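Local coordinates for protein cyclin homolog (Herpesvirus saimiri, PDB 2F2C) that is a D-type viral cyclin that modulates the host cell cycle and may contribute to cellular transformation and rapid T-cell proliferation during latent infection, at residues Met59-Glu64 and Tyr249-Leu254; Cys182-Gln187 and Asp240-Ala245; Ala100-Gly105 and Ser117-Leu122. All blocks are in the same frame, centred on the assembly; numbering follows the deposited sequence.

Contact 1. Residues Met59-Glu64 and Tyr249-Leu254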
ATOM      1  N   MET A  59      17.115  14.372  -8.881  1.00 68.46           N
ATOM      2  CA  MET A  59      16.297  13.291  -8.315  1.00 68.57           C
ATOM      3  C   MET A  59      15.434  12.615  -9.410  1.00 68.14           C
ATOM      4  O   MET A  59      15.329  11.375  -9.486  1.00 66.85           O
ATOM      5  CB  MET A  59      15.429  13.840  -7.184  1.00 68.33           C
ATOM      6  CG  MET A  59      16.209  14.369  -5.966  1.00 68.55           C
ATOM      7  SD  MET A  59      15.122  15.122  -4.688  1.00 70.42           S
ATOM      8  CE  MET A  59      13.942  13.790  -4.350  1.00 67.45           C
ATOM      9  N   HIS A  60      14.851  13.453 -10.273  1.00 68.13           N
ATOM     10  CA  HIS A  60      14.126  12.978 -11.440  1.00 68.36           C
ATOM     11  C   HIS A  60      14.983  12.132 -12.383  1.00 68.45           C
ATOM     12  O   HIS A  60      14.600  11.008 -12.744  1.00 68.56           O
ATOM     13  CB  HIS A  60      13.493  14.123 -12.220  1.00 68.02           C
ATOM     14  CG  HIS A  60      12.670  13.655 -13.375  1.00 68.47           C
ATOM     15  ND1 HIS A  60      11.321  13.393 -13.267  1.00 67.42           N
ATOM     16  CD2 HIS A  60      13.011  13.361 -14.653  1.00 69.88           C
ATOM     17  CE1 HIS A  60      10.860  12.974 -14.433  1.00 67.78           C
ATOM     18  NE2 HIS A  60      11.866  12.944 -15.290  1.00 70.74           N
ATOM     19  N   LEU A  61      16.130  12.669 -12.790  1.00 68.42           N
ATOM     20  CA  LEU A  61      17.009  11.940 -13.699  1.00 68.65           C
ATOM     21  C   LEU A  61      17.265  10.541 -13.153  1.00 69.01           C
ATOM     22  O   LEU A  61      17.197   9.550 -13.881  1.00 68.91           O
ATOM     23  CB  LEU A  61      18.328  12.675 -13.909  1.00 67.80           C
ATOM     24  CG  LEU A  61      19.207  12.118 -15.025  1.00 67.51           C
ATOM     25  CD1 LEU A  61      18.503  12.212 -16.375  1.00 66.54           C
ATOM     26  CD2 LEU A  61      20.539  12.850 -15.060  1.00 67.46           C
ATOM     27  N   LEU A  62      17.533  10.494 -11.854  1.00 69.66           N
ATOM     28  CA  LEU A  62      17.907   9.296 -11.154  1.00 70.62           C
ATOM     29  C   LEU A  62      16.817   8.209 -11.278  1.00 71.81           C
ATOM     30  O   LEU A  62      17.132   7.038 -11.590  1.00 72.54           O
ATOM     31  CB  LEU A  62      18.159   9.672  -9.706  1.00 70.37           C
ATOM     32  CG  LEU A  62      19.244   9.008  -8.878  1.00 70.38           C
ATOM     33  CD1 LEU A  62      20.461   8.681  -9.678  1.00 70.04           C
ATOM     34  CD2 LEU A  62      19.605   9.953  -7.744  1.00 71.38           C
ATOM     35  N   CYS A  63      15.554   8.600 -11.068  1.00 72.10           N
ATOM     36  CA  CYS A  63      14.420   7.691 -11.209  1.00 72.58           C
ATOM     37  C   CYS A  63      14.201   7.272 -12.658  1.00 72.89           C
ATOM     38  O   CYS A  63      13.980   6.096 -12.942  1.00 73.55           O
ATOM     39  CB  CYS A  63      13.152   8.331 -10.671  1.00 72.67           C
ATOM     40  SG  CYS A  63      13.260   8.832  -8.939  1.00 73.53           S
ATOM     41  N   GLU A  64      14.263   8.236 -13.566  1.00 72.85           N
ATOM     42  CA  GLU A  64      14.103   7.988 -14.994  1.00 73.33           C
ATOM     43  C   GLU A  64      15.193   7.034 -15.467  1.00 72.67           C
ATOM     44  O   GLU A  64      14.910   6.045 -16.138  1.00 73.08           O
ATOM     45  CB  GLU A  64      14.209   9.319 -15.745  1.00 73.41           C
ATOM     46  CG  GLU A  64      13.613   9.399 -17.141  1.00 74.47           C
ATOM     47  CD  GLU A  64      13.896  10.756 -17.806  1.00 75.83           C
ATOM     48  OE1 GLU A  64      15.085  11.168 -17.881  1.00 79.13           O
ATOM     49  OE2 GLU A  64      12.936  11.440 -18.251  1.00 78.69           O
ATOM     50  N   TYR A 249      11.456  21.859 -18.316  1.00 72.78           N
ATOM     51  CA  TYR A 249      12.431  20.819 -18.037  1.00 73.30           C
ATOM     52  C   TYR A 249      13.710  20.982 -18.871  1.00 73.91           C
ATOM     53  O   TYR A 249      13.647  21.272 -20.079  1.00 73.95           O
ATOM     54  CB  TYR A 249      11.778  19.462 -18.285  1.00 73.54           C
ATOM     55  CG  TYR A 249      12.710  18.304 -18.136  1.00 73.58           C
ATOM     56  CD1 TYR A 249      13.014  17.789 -16.876  1.00 72.54           C
ATOM     57  CD2 TYR A 249      13.300  17.720 -19.255  1.00 73.04           C
ATOM     58  CE1 TYR A 249      13.891  16.720 -16.734  1.00 72.56           C
ATOM     59  CE2 TYR A 249      14.164  16.653 -19.125  1.00 73.48           C
ATOM     60  CZ  TYR A 249      14.455  16.157 -17.861  1.00 73.34           C
ATOM     61  OH  TYR A 249      15.318  15.096 -17.736  1.00 75.26           O
ATOM     62  N   ASP A 250      14.866  20.802 -18.232  1.00 74.37           N
ATOM     63  CA  ASP A 250      16.151  21.180 -18.851  1.00 75.12           C
ATOM     64  C   ASP A 250      17.341  20.581 -18.077  1.00 75.36           C
ATOM     65  O   ASP A 250      17.670  21.042 -16.983  1.00 75.47           O
ATOM     66  CB  ASP A 250      16.268  22.721 -18.932  1.00 74.81           C
ATOM     67  CG  ASP A 250      17.305  23.210 -19.978  1.00 76.73           C
ATOM     68  OD1 ASP A 250      18.081  22.392 -20.537  1.00 77.72           O
ATOM     69  OD2 ASP A 250      17.416  24.423 -20.305  1.00 76.71           O
ATOM     70  N   LEU A 251      17.989  19.560 -18.642  1.00 75.71           N
ATOM     71  CA  LEU A 251      19.155  18.957 -17.986  1.00 75.96           C
ATOM     72  C   LEU A 251      20.348  19.919 -17.935  1.00 76.36           C
ATOM     73  O   LEU A 251      21.171  19.838 -17.030  1.00 76.88           O
ATOM     74  CB  LEU A 251      19.534  17.605 -18.612  1.00 75.55           C
ATOM     75  CG  LEU A 251      18.532  16.475 -18.329  1.00 75.67           C
ATOM     76  CD1 LEU A 251      18.743  15.251 -19.216  1.00 75.12           C
ATOM     77  CD2 LEU A 251      18.537  16.066 -16.863  1.00 75.29           C
ATOM     78  N   GLU A 252      20.418  20.846 -18.883  1.00 76.40           N
ATOM     79  CA  GLU A 252      21.456  21.871 -18.874  1.00 76.97           C
ATOM     80  C   GLU A 252      21.649  22.536 -17.507  1.00 76.85           C
ATOM     81  O   GLU A 252      22.747  22.986 -17.197  1.00 76.99           O
ATOM     82  CB  GLU A 252      21.185  22.933 -19.950  1.00 76.68           C
ATOM     83  CG  GLU A 252      21.473  22.478 -21.378  1.00 77.16           C
ATOM     84  CD  GLU A 252      20.852  23.384 -22.442  1.00 78.24           C
ATOM     85  OE1 GLU A 252      19.656  23.746 -22.302  1.00 80.57           O
ATOM     86  OE2 GLU A 252      21.547  23.736 -23.434  1.00 78.58           O
ATOM     87  N   ILE A 253      20.595  22.572 -16.689  1.00 77.15           N
ATOM     88  CA  ILE A 253      20.597  23.329 -15.411  1.00 77.10           C
ATOM     89  C   ILE A 253      21.385  22.710 -14.241  1.00 77.26           C
ATOM     90  O   ILE A 253      21.706  23.415 -13.282  1.00 77.16           O
ATOM     91  CB  ILE A 253      19.143  23.665 -14.917  1.00 77.13           C
ATOM     92  CG1 ILE A 253      18.496  22.443 -14.258  1.00 76.12           C
ATOM     93  CG2 ILE A 253      18.280  24.305 -16.036  1.00 76.70           C
ATOM     94  CD1 ILE A 253      17.423  22.795 -13.272  1.00 76.04           C
ATOM     95  N   LEU A 254      21.665  21.409 -14.308  1.00 77.41           N
ATOM     96  CA  LEU A 254      22.398  20.717 -13.241  1.00 77.68           C
ATOM     97  C   LEU A 254      23.838  21.211 -13.110  1.00 78.11           C
ATOM     98  O   LEU A 254      24.782  20.645 -13.679  1.00 78.27           O
ATOM     99  CB  LEU A 254      22.400  19.211 -13.468  1.00 77.26           C
ATOM    100  CG  LEU A 254      21.028  18.588 -13.486  1.00 76.67           C
ATOM    101  CD1 LEU A 254      21.127  17.228 -14.095  1.00 77.05           C
ATOM    102  CD2 LEU A 254      20.523  18.511 -12.072  1.00 77.11           C
ATOM    103  OXT LEU A 254      24.083  22.203 -12.415  1.00 78.65           O
TER

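Contact 2. Residues Cys182-Gln187 and Asp240-Ala245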
ATOM      1  N   CYS A 182       5.214  13.694 -13.709  1.00 71.73           N
ATOM      2  CA  CYS A 182       6.540  13.605 -13.085  1.00 72.00           C
ATOM      3  C   CYS A 182       7.514  14.694 -13.502  1.00 71.87           C
ATOM      4  O   CYS A 182       8.327  15.104 -12.690  1.00 72.13           O
ATOM      5  CB  CYS A 182       7.181  12.260 -13.312  1.00 71.73           C
ATOM      6  SG  CYS A 182       6.439  10.938 -12.350  1.00 75.71           S
ATOM      7  N   LYS A 183       7.461  15.177 -14.738  1.00 71.80           N
ATOM      8  CA  LYS A 183       8.375  16.269 -15.092  1.00 71.99           C
ATOM      9  C   LYS A 183       7.904  17.613 -14.527  1.00 72.10           C
ATOM     10  O   LYS A 183       8.699  18.336 -13.932  1.00 72.71           O
ATOM     11  CB  LYS A 183       8.636  16.355 -16.590  1.00 72.21           C
ATOM     12  CG  LYS A 183       9.649  15.326 -17.122  1.00 73.17           C
ATOM     13  CD  LYS A 183      10.218  15.781 -18.460  1.00 74.64           C
ATOM     14  CE  LYS A 183      11.285  14.829 -18.991  1.00 76.02           C
ATOM     15  NZ  LYS A 183      10.738  13.637 -19.696  1.00 77.69           N
ATOM     16  N   ALA A 184       6.612  17.932 -14.677  1.00 71.81           N
ATOM     17  CA  ALA A 184       6.027  19.176 -14.131  1.00 70.60           C
ATOM     18  C   ALA A 184       6.379  19.414 -12.663  1.00 70.19           C
ATOM     19  O   ALA A 184       6.743  20.525 -12.294  1.00 69.60           O
ATOM     20  CB  ALA A 184       4.518  19.189 -14.325  1.00 70.46           C
ATOM     21  N   LEU A 185       6.301  18.354 -11.849  1.00 70.14           N
ATOM     22  CA  LEU A 185       6.590  18.415 -10.403  1.00 70.10           C
ATOM     23  C   LEU A 185       7.978  18.950 -10.049  1.00 70.74           C
ATOM     24  O   LEU A 185       8.258  19.183  -8.876  1.00 70.82           O
ATOM     25  CB  LEU A 185       6.407  17.042  -9.748  1.00 69.68           C
ATOM     26  CG  LEU A 185       4.973  16.704  -9.359  1.00 69.02           C
ATOM     27  CD1 LEU A 185       4.772  15.229  -9.260  1.00 67.53           C
ATOM     28  CD2 LEU A 185       4.598  17.363  -8.063  1.00 68.32           C
ATOM     29  N   ILE A 186       8.847  19.109 -11.047  1.00 71.23           N
ATOM     30  CA  ILE A 186      10.156  19.732 -10.844  1.00 72.08           C
ATOM     31  C   ILE A 186       9.990  21.227 -10.531  1.00 72.64           C
ATOM     32  O   ILE A 186      10.719  21.793  -9.707  1.00 72.22           O
ATOM     33  CB  ILE A 186      11.073  19.510 -12.104  1.00 72.03           C
ATOM     34  CG1 ILE A 186      11.426  18.030 -12.243  1.00 72.60           C
ATOM     35  CG2 ILE A 186      12.357  20.342 -12.045  1.00 70.79           C
ATOM     36  CD1 ILE A 186      12.447  17.718 -13.355  1.00 72.36           C
ATOM     37  N   GLN A 187       9.027  21.849 -11.201  1.00 73.75           N
ATOM     38  CA  GLN A 187       8.822  23.292 -11.134  1.00 75.36           C
ATOM     39  C   GLN A 187       8.166  23.769  -9.815  1.00 76.22           C
ATOM     40  O   GLN A 187       7.208  23.142  -9.313  1.00 76.57           O
ATOM     41  CB  GLN A 187       8.011  23.742 -12.349  1.00 75.24           C
ATOM     42  CG  GLN A 187       8.820  24.287 -13.516  1.00 77.82           C
ATOM     43  CD  GLN A 187      10.217  23.713 -13.617  1.00 79.61           C
ATOM     44  OE1 GLN A 187      10.441  22.736 -14.332  1.00 81.82           O
ATOM     45  NE2 GLN A 187      11.156  24.311 -12.900  1.00 79.53           N
ATOM     46  N   ASP A 240      -2.968  24.538 -18.074  1.00 70.16           N
ATOM     47  CA  ASP A 240      -1.909  25.397 -18.600  1.00 70.69           C
ATOM     48  C   ASP A 240      -0.652  25.455 -17.723  1.00 70.79           C
ATOM     49  O   ASP A 240       0.449  25.631 -18.237  1.00 71.00           O
ATOM     50  CB  ASP A 240      -2.440  26.807 -18.894  1.00 70.63           C
ATOM     51  CG  ASP A 240      -3.511  26.819 -19.990  1.00 71.41           C
ATOM     52  OD1 ASP A 240      -4.021  25.736 -20.376  1.00 72.86           O
ATOM     53  OD2 ASP A 240      -3.916  27.871 -20.518  1.00 71.61           O
ATOM     54  N   GLN A 241      -0.803  25.291 -16.413  1.00 71.02           N
ATOM     55  CA  GLN A 241       0.353  25.356 -15.521  1.00 71.05           C
ATOM     56  C   GLN A 241       1.235  24.125 -15.641  1.00 71.01           C
ATOM     57  O   GLN A 241       2.469  24.251 -15.691  1.00 71.75           O
ATOM     58  CB  GLN A 241      -0.081  25.538 -14.083  1.00 71.09           C
ATOM     59  CG  GLN A 241      -0.165  26.982 -13.682  1.00 72.51           C
ATOM     60  CD  GLN A 241      -0.810  27.145 -12.329  1.00 74.49           C
ATOM     61  OE1 GLN A 241      -1.950  26.720 -12.136  1.00 76.94           O
ATOM     62  NE2 GLN A 241      -0.082  27.741 -11.382  1.00 74.08           N
ATOM     63  N   VAL A 242       0.603  22.950 -15.683  1.00 69.77           N
ATOM     64  CA  VAL A 242       1.309  21.694 -15.828  1.00 68.96           C
ATOM     65  C   VAL A 242       2.040  21.689 -17.174  1.00 68.90           C
ATOM     66  O   VAL A 242       3.251  21.473 -17.236  1.00 68.84           O
ATOM     67  CB  VAL A 242       0.345  20.454 -15.739  1.00 69.05           C
ATOM     68  CG1 VAL A 242       1.048  19.203 -16.253  1.00 68.22           C
ATOM     69  CG2 VAL A 242      -0.191  20.244 -14.316  1.00 66.75           C
ATOM     70  N   SER A 243       1.298  21.950 -18.243  1.00 68.56           N
ATOM     71  CA  SER A 243       1.869  22.076 -19.574  1.00 68.54           C
ATOM     72  C   SER A 243       3.122  22.977 -19.626  1.00 68.63           C
ATOM     73  O   SER A 243       4.127  22.615 -20.236  1.00 68.25           O
ATOM     74  CB  SER A 243       0.798  22.562 -20.543  1.00 68.17           C
ATOM     75  OG  SER A 243       1.353  22.738 -21.824  1.00 69.45           O
ATOM     76  N   GLU A 244       3.066  24.138 -18.976  1.00 69.27           N
ATOM     77  CA  GLU A 244       4.211  25.052 -18.952  1.00 70.15           C
ATOM     78  C   GLU A 244       5.355  24.493 -18.111  1.00 69.95           C
ATOM     79  O   GLU A 244       6.510  24.528 -18.520  1.00 70.15           O
ATOM     80  CB  GLU A 244       3.810  26.430 -18.437  1.00 70.35           C
ATOM     81  CG  GLU A 244       2.530  26.978 -19.048  1.00 73.24           C
ATOM     82  CD  GLU A 244       2.745  27.745 -20.343  1.00 77.26           C
ATOM     83  OE1 GLU A 244       3.778  27.504 -21.021  1.00 78.49           O
ATOM     84  OE2 GLU A 244       1.877  28.604 -20.677  1.00 78.70           O
ATOM     85  N   ALA A 245       5.032  23.981 -16.932  1.00 70.04           N
ATOM     86  CA  ALA A 245       6.028  23.338 -16.069  1.00 69.94           C
ATOM     87  C   ALA A 245       6.804  22.238 -16.820  1.00 69.92           C
ATOM     88  O   ALA A 245       8.044  22.157 -16.729  1.00 69.88           O
ATOM     89  CB  ALA A 245       5.358  22.786 -14.821  1.00 69.66           C
TER

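Contact 3. Residues Ala100-Gly105 and Ser117-Leu122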
ATOM      1  N   ALA A 100      18.472  10.833   0.117  1.00 68.13           N
ATOM      2  CA  ALA A 100      17.818   9.950   1.079  1.00 67.47           C
ATOM      3  C   ALA A 100      16.296   9.923   0.954  1.00 67.24           C
ATOM      4  O   ALA A 100      15.646   9.000   1.458  1.00 67.31           O
ATOM      5  CB  ALA A 100      18.235  10.286   2.478  1.00 67.54           C
ATOM      6  N   CYS A 101      15.727  10.922   0.282  1.00 66.80           N
ATOM      7  CA  CYS A 101      14.305  10.902  -0.037  1.00 66.88           C
ATOM      8  C   CYS A 101      14.004   9.861  -1.107  1.00 66.58           C
ATOM      9  O   CYS A 101      13.135   9.010  -0.915  1.00 67.33           O
ATOM     10  CB  CYS A 101      13.819  12.278  -0.448  1.00 66.79           C
ATOM     11  SG  CYS A 101      14.117  13.487   0.863  1.00 70.24           S
ATOM     12  N   VAL A 102      14.739   9.893  -2.212  1.00 65.94           N
ATOM     13  CA  VAL A 102      14.634   8.857  -3.240  1.00 65.10           C
ATOM     14  C   VAL A 102      14.866   7.470  -2.644  1.00 64.92           C
ATOM     15  O   VAL A 102      14.214   6.509  -3.041  1.00 64.89           O
ATOM     16  CB  VAL A 102      15.624   9.107  -4.403  1.00 64.80           C
ATOM     17  CG1 VAL A 102      15.719   7.904  -5.318  1.00 63.89           C
ATOM     18  CG2 VAL A 102      15.193  10.315  -5.192  1.00 65.10           C
ATOM     19  N   LEU A 103      15.792   7.361  -1.691  1.00 64.78           N
ATOM     20  CA  LEU A 103      16.033   6.076  -1.053  1.00 64.79           C
ATOM     21  C   LEU A 103      14.752   5.619  -0.350  1.00 65.28           C
ATOM     22  O   LEU A 103      14.256   4.523  -0.634  1.00 65.62           O
ATOM     23  CB  LEU A 103      17.239   6.096  -0.100  1.00 64.69           C
ATOM     24  CG  LEU A 103      17.606   4.750   0.563  1.00 64.20           C
ATOM     25  CD1 LEU A 103      18.087   3.730  -0.444  1.00 63.89           C
ATOM     26  CD2 LEU A 103      18.662   4.918   1.625  1.00 64.01           C
ATOM     27  N   ILE A 104      14.193   6.465   0.520  1.00 64.96           N
ATOM     28  CA  ILE A 104      12.977   6.094   1.241  1.00 65.04           C
ATOM     29  C   ILE A 104      11.837   5.785   0.263  1.00 65.05           C
ATOM     30  O   ILE A 104      11.173   4.739   0.392  1.00 64.94           O
ATOM     31  CB  ILE A 104      12.586   7.166   2.314  1.00 65.30           C
ATOM     32  CG1 ILE A 104      13.592   7.152   3.471  1.00 65.34           C
ATOM     33  CG2 ILE A 104      11.221   6.887   2.906  1.00 64.42           C
ATOM     34  CD1 ILE A 104      13.681   8.440   4.232  1.00 64.73           C
ATOM     35  N   GLY A 105      11.657   6.678  -0.718  1.00 64.83           N
ATOM     36  CA  GLY A 105      10.615   6.576  -1.750  1.00 64.54           C
ATOM     37  C   GLY A 105      10.691   5.278  -2.527  1.00 65.02           C
ATOM     38  O   GLY A 105       9.714   4.522  -2.594  1.00 65.59           O
ATOM     39  N   SER A 117      24.793   2.038  -1.859  1.00 82.64           N
ATOM     40  CA  SER A 117      26.006   1.854  -2.673  1.00 83.03           C
ATOM     41  C   SER A 117      25.843   2.288  -4.138  1.00 83.14           C
ATOM     42  O   SER A 117      26.658   1.948  -4.996  1.00 83.17           O
ATOM     43  CB  SER A 117      26.420   0.377  -2.615  1.00 83.15           C
ATOM     44  OG  SER A 117      25.331  -0.460  -2.981  1.00 83.23           O
ATOM     45  N   LYS A 118      24.795   3.052  -4.412  1.00 83.35           N
ATOM     46  CA  LYS A 118      24.429   3.399  -5.764  1.00 83.51           C
ATOM     47  C   LYS A 118      24.079   4.868  -5.827  1.00 83.66           C
ATOM     48  O   LYS A 118      24.244   5.491  -6.855  1.00 83.93           O
ATOM     49  CB  LYS A 118      23.230   2.560  -6.187  1.00 83.57           C
ATOM     50  CG  LYS A 118      23.049   2.392  -7.676  1.00 83.54           C
ATOM     51  CD  LYS A 118      21.897   1.426  -7.989  1.00 83.60           C
ATOM     52  CE  LYS A 118      22.325  -0.031  -7.891  1.00 83.15           C
ATOM     53  NZ  LYS A 118      21.413  -0.894  -8.683  1.00 83.48           N
ATOM     54  N   LEU A 119      23.575   5.416  -4.724  1.00 83.98           N
ATOM     55  CA  LEU A 119      23.295   6.853  -4.636  1.00 84.00           C
ATOM     56  C   LEU A 119      24.547   7.594  -4.170  1.00 84.49           C
ATOM     57  O   LEU A 119      24.773   8.753  -4.526  1.00 84.35           O
ATOM     58  CB  LEU A 119      22.152   7.114  -3.661  1.00 83.57           C
ATOM     59  CG  LEU A 119      20.755   6.614  -4.015  1.00 82.29           C
ATOM     60  CD1 LEU A 119      19.957   6.433  -2.739  1.00 82.76           C
ATOM     61  CD2 LEU A 119      20.032   7.553  -4.968  1.00 81.08           C
ATOM     62  N   THR A 120      25.348   6.904  -3.361  1.00 84.97           N
ATOM     63  CA  THR A 120      26.616   7.426  -2.871  1.00 85.48           C
ATOM     64  C   THR A 120      27.578   7.611  -4.044  1.00 85.52           C
ATOM     65  O   THR A 120      27.768   8.725  -4.522  1.00 85.24           O
ATOM     66  CB  THR A 120      27.222   6.481  -1.785  1.00 85.62           C
ATOM     67  OG1 THR A 120      27.185   5.121  -2.244  1.00 86.23           O
ATOM     68  CG2 THR A 120      26.347   6.451  -0.528  1.00 85.52           C
ATOM     69  N   TYR A 121      28.154   6.503  -4.503  1.00 85.97           N
ATOM     70  CA  TYR A 121      29.045   6.454  -5.659  1.00 86.63           C
ATOM     71  C   TYR A 121      28.570   7.372  -6.801  1.00 87.01           C
ATOM     72  O   TYR A 121      29.374   7.961  -7.523  1.00 86.94           O
ATOM     73  CB  TYR A 121      29.152   4.996  -6.117  1.00 86.75           C
ATOM     74  CG  TYR A 121      30.056   4.744  -7.302  1.00 86.90           C
ATOM     75  CD1 TYR A 121      31.436   4.662  -7.144  1.00 86.56           C
ATOM     76  CD2 TYR A 121      29.522   4.551  -8.579  1.00 86.96           C
ATOM     77  CE1 TYR A 121      32.261   4.415  -8.225  1.00 86.78           C
ATOM     78  CE2 TYR A 121      30.333   4.310  -9.670  1.00 86.64           C
ATOM     79  CZ  TYR A 121      31.704   4.242  -9.486  1.00 87.00           C
ATOM     80  OH  TYR A 121      32.526   3.999 -10.564  1.00 87.34           O
ATOM     81  N   LEU A 122      27.252   7.490  -6.936  1.00 87.50           N
ATOM     82  CA  LEU A 122      26.625   8.436  -7.852  1.00 87.69           C
ATOM     83  C   LEU A 122      26.121   9.686  -7.100  1.00 88.07           C
ATOM     84  O   LEU A 122      24.914   9.955  -7.074  1.00 88.21           O
ATOM     85  CB  LEU A 122      25.439   7.760  -8.549  1.00 87.53           C
ATOM     86  CG  LEU A 122      25.620   6.660  -9.596  1.00 87.24           C
ATOM     87  CD1 LEU A 122      26.522   5.519  -9.151  1.00 86.30           C
ATOM     88  CD2 LEU A 122      24.247   6.140  -9.954  1.00 87.27           C
TER

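Contact 1. Residues Met59-Glu64 and Tyr249-Leu254
His-60 and Tyr-249 meet where the C-terminal tail of the viral cyclin comes back to helix 49-65 of its N-terminal cyclin domain, a worked case of a chain end packed against a helix of the cyclin fold. The denser side is aromatic. His-60 is buried, and its CD2 reaches CE1 of Tyr-249 at 4.0 Å; the ring planes are inclined by 65°, an oblique aromatic pair. With CG anti to the backbone N (chi1 175°), the tyrosine ring is carried from the tail to the helix. Lys-183 adds a cation-pi contact to Tyr-249, while Phe-73 meets the His-60 ring edge-to-face, so both rings have further packing partners.

Toward solvent the contact thins out. CD1 of Leu-61 lies 3.9 Å from CD2 of Leu-251, and the two side chains cross at about a right angle, touching only through their terminal methyls. Glu-64, which is exposed, faces the tyrosine from the opposite direction, but its OE1 stays 3.9 Å from Tyr-249 OH. Its other oxygen, OE2, accepts a weak bond from NE2 of His-60 at 3.5 Å and forms a long, weak ion pair with Lys-183, which together probably limit how the carboxylate turns.

The tail itself is shaped by an Asx turn that leads into the short 3-10 segment 251-253: Asp-250 OD1 accepts the backbone N of Glu-252 at 3.3 Å, the donor lying above the carboxylate plane.

Contact 2. Residues Cys182-Gln187 and Asp240-Ala245
Residues of helix 170-184 and a type I beta turn from Ala-184 to Gln-187 pack against helix 232-247 in the viral cyclin's C-terminal domain, bringing Ala-184 and Gln-187 onto Ala-245. The turn is closed by the bond from Gln-187 N to Ala-184 O at 2.9 Å.

Two alanines, each with its CB directed at the opposite segment, are consistent with the close approach of the backbones. The CA atoms of Ala-184 and Ala-245 are 4.6 Å apart, and their methyls meet at a CB to CB distance of 3.7 Å. The Ala-245 methyl also lies beside the carbonyl oxygen of Ala-184, the same oxygen that closes the turn. About one helical turn before Ala-245, Val-242 adds a further contact to the Ala-184 methyl: its CG1, anti to the backbone N (chi1 165°), comes to 4.0 Å from Ala-184 CB.

Gln-187 extends the contact beyond the alanine pair. Its CB rests 3.8 Å from Ala-245 CB, and its CG passes 3.9 Å from Ala-245 CA. The chain then bends at chi2 (29°), bringing OE1 to 3.4 Å from the backbone O of Ala-245; as modelled both are acceptors and do not bond. Ile-190 touches Ala-245 as well, and Thr-205 of helix 195-208 touches Val-242.

All four touching residues are buried, and the grip between the two segments comes largely from methyl and methylene groups, partly against backbone atoms. Chemically this is van der Waals packing of small groups, which implies that the short alanine side chains allow the two backbones to come close.

Contact 3. Residues Ala100-Gly105 and Ser117-Leu122
With CG anti to its carbonyl carbon and beside the backbone N (chi1 -66°), Leu-119 sends its forked end toward helix 94-109, while Leu-103 of that helix takes the other common setting, CG anti to the backbone N (chi1 -177°). The two leucine side chains cross obliquely. CD1 of Leu-119 settles against the root of its partner, 3.8 Å from Leu-103 CB, and lies 4.0 Å from the branch methyl Leu-103 CD1. The second prong of the fork, CD2, turns to the preceding residue of the helix and comes to 4.3 Å from CG1 of Val-102. A single leucine thus spreads its two methyls over consecutive residues of the helix, and it supplies more than half of the 116 Å² buried between the segments.

The example illustrates how one apolar side chain can make the whole contact of a short, weakly bonded helical element, about 117-119, with residues 100-105. The backbones remain well separated, with 8.1 Å between the CA atoms of Leu-103 and Leu-119, and the gap is spanned by hydrocarbon. All three residues are buried, and their methyls and methylenes form an apolar patch within the N-terminal cyclin domain.

Leu-103 also touches the backbone of another protein chain, so this flank of helix 94-109 borders that chain too. Three further helices touch the patch: Leu-62 of helix 49-65 packs on Leu-119, Met-59 of the same helix and Ser-76 of helix 72-83 on Val-102, and Glu-136 of helix 129-142 on Leu-103.

Helix 49-65 ties the three contacts together. The centre of contact 1, which uses it directly, lies about 13 Å from that of contact 2 and about 15 Å from that of contact 3. Contacts 2 and 3 are about 24 Å apart between centres and do not touch, their nearest atoms being about 11 Å apart. Along the chain, contact 3 closes within the N-terminal cyclin domain before contact 2 opens in the C-terminal one. Contact 1 spans both, joining the end of the chain to the N-terminal domain. Two local all-helical packings are thereby bridged: Ile-186 of contact 2 touches Tyr-249, and Met-59 touches Cys-101 of contact 3.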